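Local coordinates for protein azurocidin (Homo sapiens, PDB 1A7S) that binds heparin, kills many Gram-negative bacteria and attracts monocytes and fibroblasts, as a serine protease homologue released from neutrophil granules, at residues A[86-91]-A[207-212]; A[152-155]-A[159-162]. One frame throughout, in Å; residues are numbered along the deposited sequence.

Contact 1 (A[86-91]-A[207-212])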
# COMPACT_ATOMS: atom_id res chain seq x y z
N ASN A 86 7.41 2.52 14.90
CA ASN A 86 6.97 2.06 13.56
C ASN A 86 6.22 0.77 13.70
O ASN A 86 6.45 -0.19 12.87
CB ASN A 86 8.23 1.90 12.69
CG ASN A 86 8.93 3.23 12.48
OD1 ASN A 86 10.12 3.45 12.79
ND2 ASN A 86 8.14 4.20 12.01
N LEU A 87 5.39 0.64 14.70
CA LEU A 87 4.68 -0.64 14.94
C LEU A 87 3.21 -0.55 14.58
O LEU A 87 2.57 0.52 14.82
CB LEU A 87 4.73 -0.98 16.43
CG LEU A 87 5.92 -1.69 16.98
CD1 LEU A 87 5.64 -1.98 18.44
CD2 LEU A 87 6.47 -2.83 16.21
N ASN A 88 2.67 -1.59 14.06
CA ASN A 88 1.25 -1.66 13.72
C ASN A 88 0.88 -0.59 12.75
O ASN A 88 -0.12 0.11 12.88
CB ASN A 88 0.42 -1.66 14.96
CG ASN A 88 0.64 -2.85 15.90
OD1 ASN A 88 1.40 -3.74 15.65
ND2 ASN A 88 -0.12 -2.79 17.00
N ASP A 89 1.71 -0.43 11.71
CA ASP A 89 1.58 0.63 10.72
C ASP A 89 0.57 0.26 9.65
O ASP A 89 0.89 -0.16 8.56
CB ASP A 89 2.94 0.98 10.13
CG ASP A 89 2.86 2.26 9.27
OD1 ASP A 89 1.77 2.87 9.27
OD2 ASP A 89 3.88 2.62 8.70
N LEU A 90 -0.69 0.45 10.01
CA LEU A 90 -1.80 -0.08 9.24
C LEU A 90 -3.03 0.81 9.50
O LEU A 90 -3.38 1.11 10.63
CB LEU A 90 -2.08 -1.50 9.59
CG LEU A 90 -3.33 -2.18 8.90
CD1 LEU A 90 -2.99 -2.36 7.52
CD2 LEU A 90 -3.63 -3.49 9.65
N MET A 91 -3.67 1.23 8.41
CA MET A 91 -4.85 2.07 8.51
C MET A 91 -5.85 1.62 7.49
O MET A 91 -5.45 1.37 6.34
CB MET A 91 -4.48 3.54 8.33
CG MET A 91 -5.72 4.45 8.54
SD MET A 91 -5.35 6.04 8.88
CE MET A 91 -4.52 6.07 10.46
N ALA A 207 -0.88 -10.28 7.67
CA ALA A 207 -1.49 -11.47 8.23
C ALA A 207 -1.66 -11.43 9.74
O ALA A 207 -2.49 -12.14 10.29
CB ALA A 207 -0.73 -12.71 7.82
N LEU A 208 -0.89 -10.59 10.41
CA LEU A 208 -1.06 -10.46 11.88
C LEU A 208 -2.37 -9.77 12.22
O LEU A 208 -2.80 -9.84 13.37
CB LEU A 208 0.08 -9.65 12.46
CG LEU A 208 1.47 -10.25 12.43
CD1 LEU A 208 2.47 -9.25 13.00
CD2 LEU A 208 1.43 -11.58 13.17
N PHE A 209 -2.91 -9.01 11.28
CA PHE A 209 -4.05 -8.10 11.52
C PHE A 209 -5.32 -8.56 10.82
O PHE A 209 -6.30 -7.82 10.81
CB PHE A 209 -3.69 -6.70 10.97
CG PHE A 209 -2.52 -6.08 11.69
CD1 PHE A 209 -2.78 -5.29 12.78
CD2 PHE A 209 -1.25 -6.25 11.25
CE1 PHE A 209 -1.70 -4.85 13.54
CE2 PHE A 209 -0.17 -5.77 11.94
CZ PHE A 209 -0.40 -5.08 13.11
N ARG A 210 -5.37 -9.77 10.27
CA ARG A 210 -6.57 -10.15 9.49
C ARG A 210 -7.84 -10.14 10.28
O ARG A 210 -8.87 -9.65 9.81
CB ARG A 210 -6.36 -11.49 8.80
CG ARG A 210 -7.54 -12.03 8.06
CD ARG A 210 -8.00 -11.13 6.89
NE ARG A 210 -9.22 -11.64 6.29
CZ ARG A 210 -9.28 -12.59 5.37
NH1 ARG A 210 -8.21 -13.16 4.92
NH2 ARG A 210 -10.48 -12.98 4.89
N ASP A 211 -7.85 -10.74 11.46
CA ASP A 211 -9.07 -10.75 12.26
C ASP A 211 -9.50 -9.32 12.59
O ASP A 211 -10.70 -8.99 12.58
CB ASP A 211 -8.87 -11.54 13.56
CG ASP A 211 -8.68 -13.03 13.37
OD1 ASP A 211 -8.85 -13.56 12.27
OD2 ASP A 211 -8.40 -13.67 14.43
N TRP A 212 -8.53 -8.46 12.93
CA TRP A 212 -8.91 -7.05 13.21
C TRP A 212 -9.46 -6.35 12.00
O TRP A 212 -10.49 -5.68 12.06
CB TRP A 212 -7.67 -6.32 13.80
CG TRP A 212 -8.00 -4.84 13.98
CD1 TRP A 212 -8.57 -4.24 15.01
CD2 TRP A 212 -7.72 -3.82 13.01
NE1 TRP A 212 -8.75 -2.92 14.81
CE2 TRP A 212 -8.20 -2.62 13.57
CE3 TRP A 212 -7.12 -3.80 11.76
CZ2 TRP A 212 -8.11 -1.39 12.93
CZ3 TRP A 212 -7.04 -2.56 11.10
CH2 TRP A 212 -7.57 -1.40 11.69
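Phe-209 reaches across to Leu-90 with the base of its side chain and to Asn-88 with its tip. Its CB lies 3.5 Å from Leu-90 CD2, and the same methyl lies 3.5 Å from Phe-209 CG and 3.7 Å from Phe-209 CD1, approaching the ring obliquely. With CG anti to the carbonyl carbon (chi1 -64°), the ring runs on past Leu-90, the two side chains pointing in opposite directions. At the far end Asn-88 OD1 lies at the ring edge, near its plane, 3.4 Å from Phe-209 CZ, and the amide stands almost upright to the ring, the planes 81° apart. Trp-212 meets the same methyl, its CZ3 3.8 Å from Leu-90 CD2. Leu-90 also packs on Met-37 and Val-188, while Asn-88 ND2 is held weakly by the carbonyls of Asn-79 and Gly-80. Asp-89, turned away, accepts hydrogen bonds from Ser-41 and Ser-190 at OD2; its place corresponds to the S1 triad aspartate, although this protein is a protease homologue. The contact is apolar around Leu-90; Asn-88 OD1 meets the slightly electropositive C-H edge at CZ, weakly but probably favourably, its amide probably turned by its own hydrogen bonds.

Contact 2 (A[152-155]-A[159-162]); sequences DQCR and VCTG. With EOH (ethanol), chain M.
Cys-154 and Cys-160 are joined by a disulfide, their SG atoms 2.1 Å apart, and this covalent bridge carries nearly the whole contact. Its chi3 of 81° makes it right-handed and sets the two CB atoms of Cys-154 and Cys-160 3.7 Å apart. The two halves are not equivalent. Cys-154 extends its sulfur anti to the backbone N (chi1 -158°), whereas Cys-160 turns its own anti to the carbonyl carbon (chi1 -62°), beside its backbone N. The only other close approaches are loose: Cys-154 SG rests 3.8 Å from Val-159 C, over the peptide leading into Cys-160, and Gln-153 O comes to 4.2 Å from Cys-160 SG. That carbonyl is occupied by an ethanol molecule, probably from the crystallisation liquor, whose O donates a hydrogen bond of 2.6 Å to Gln-153 O.

Further out, Thr-149 touches both half-cystines, and its backbone is hydrogen-bonded to that of Cys-160; Phe-202 lies against Cys-160 from the neighbouring strand. Strand 158-162 pairs antiparallel with both 142-148 and 201-205, with Val-159 hydrogen-bonded to Phe-203 and Gly-162 to Thr-147 through their backbones. Val-159 and Thr-161, which point away from the bridge, both pack on Leu-179. Arg-155, next along the chain from Cys-154, gives NH2 to the carbonyl of Gln-85 and NH1, weakly, to that of Asn-86.

The bridge closes a loop of five intervening residues and ties the loop residue right after a short 3-10 segment to strand 158-162. Spanning the connection between two antiparallel neighbours, it probably corresponds, by its place after strand 142-148, to a disulfide found in many chymotrypsin-like proteases of the S1 family.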
# COMPACT_ATOMS: atom_id res chain seq x y z
N ASP A 152 15.95 -12.91 10.42
CA ASP A 152 16.87 -12.18 11.28
C ASP A 152 17.22 -10.78 10.80
O ASP A 152 17.87 -10.04 11.56
CB ASP A 152 18.16 -12.95 11.52
CG ASP A 152 19.28 -12.34 10.64
OD1 ASP A 152 19.16 -12.48 9.42
OD2 ASP A 152 20.24 -11.76 11.29
N GLN A 153 16.85 -10.45 9.59
CA GLN A 153 17.09 -9.13 9.02
C GLN A 153 15.86 -8.25 9.20
O GLN A 153 15.77 -7.10 8.82
CB GLN A 153 17.35 -9.38 7.47
CG GLN A 153 18.65 -10.22 7.38
CD GLN A 153 19.01 -10.63 6.01
OE1 GLN A 153 18.41 -10.11 5.00
NE2 GLN A 153 19.96 -11.55 5.83
N CYS A 154 14.84 -8.87 9.82
CA CYS A 154 13.55 -8.15 9.93
C CYS A 154 13.16 -8.14 11.43
O CYS A 154 13.98 -8.22 12.33
CB CYS A 154 12.54 -8.90 9.10
SG CYS A 154 11.08 -8.03 8.54
N ARG A 155 11.88 -7.99 11.66
CA ARG A 155 11.31 -8.03 13.02
C ARG A 155 9.90 -8.58 12.87
O ARG A 155 9.32 -8.51 11.78
CB ARG A 155 11.25 -6.57 13.52
CG ARG A 155 10.37 -5.74 12.65
CD ARG A 155 10.83 -4.25 12.66
NE ARG A 155 10.27 -3.58 13.68
CZ ARG A 155 9.78 -2.40 13.99
NH1 ARG A 155 8.94 -1.77 13.17
NH2 ARG A 155 10.12 -1.79 15.11
N VAL A 159 7.09 -7.75 7.43
CA VAL A 159 7.63 -8.60 6.38
C VAL A 159 8.64 -7.69 5.62
O VAL A 159 8.32 -6.56 5.32
CB VAL A 159 6.55 -9.05 5.36
CG1 VAL A 159 7.22 -9.84 4.22
CG2 VAL A 159 5.51 -9.90 6.03
N CYS A 160 9.87 -8.17 5.51
CA CYS A 160 10.94 -7.39 4.91
C CYS A 160 11.36 -7.99 3.59
O CYS A 160 11.31 -9.20 3.40
CB CYS A 160 12.15 -7.31 5.82
SG CYS A 160 11.84 -6.50 7.37
N THR A 161 11.77 -7.07 2.67
CA THR A 161 12.16 -7.50 1.34
C THR A 161 13.41 -6.83 0.89
O THR A 161 13.83 -5.78 1.41
CB THR A 161 11.05 -7.23 0.30
OG1 THR A 161 10.87 -5.81 0.16
CG2 THR A 161 9.74 -7.82 0.70
N GLY A 162 14.05 -7.47 -0.09
CA GLY A 162 15.22 -6.90 -0.73
C GLY A 162 15.22 -7.27 -2.20
O GLY A 162 14.39 -8.07 -2.70
C1 EOH M . 17.73 -4.08 8.48
C2 EOH M . 17.54 -3.03 9.51
O EOH M . 17.79 -5.45 8.90

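How the contacts relate
Both contacts are partly buried, but contact 1 lies nearer the middle of the chain, its centre about 12 Å from the chain centre against about 17 Å for contact 2. Contact 1 joins parts distant in sequence, bringing the C-terminal helix region onto the loop that precedes strand 91-95 of the six-stranded barrel; contact 2 is local, tying a loop to the next strand of the other sheet. Contact 1 packs an aliphatic methyl on two aromatic side chains, with one amide at a ring edge, whereas contact 2 rests on a covalent bond. They meet at Arg-155, which packs on Leu-87 and bonds weakly to the carbonyl of Asn-86.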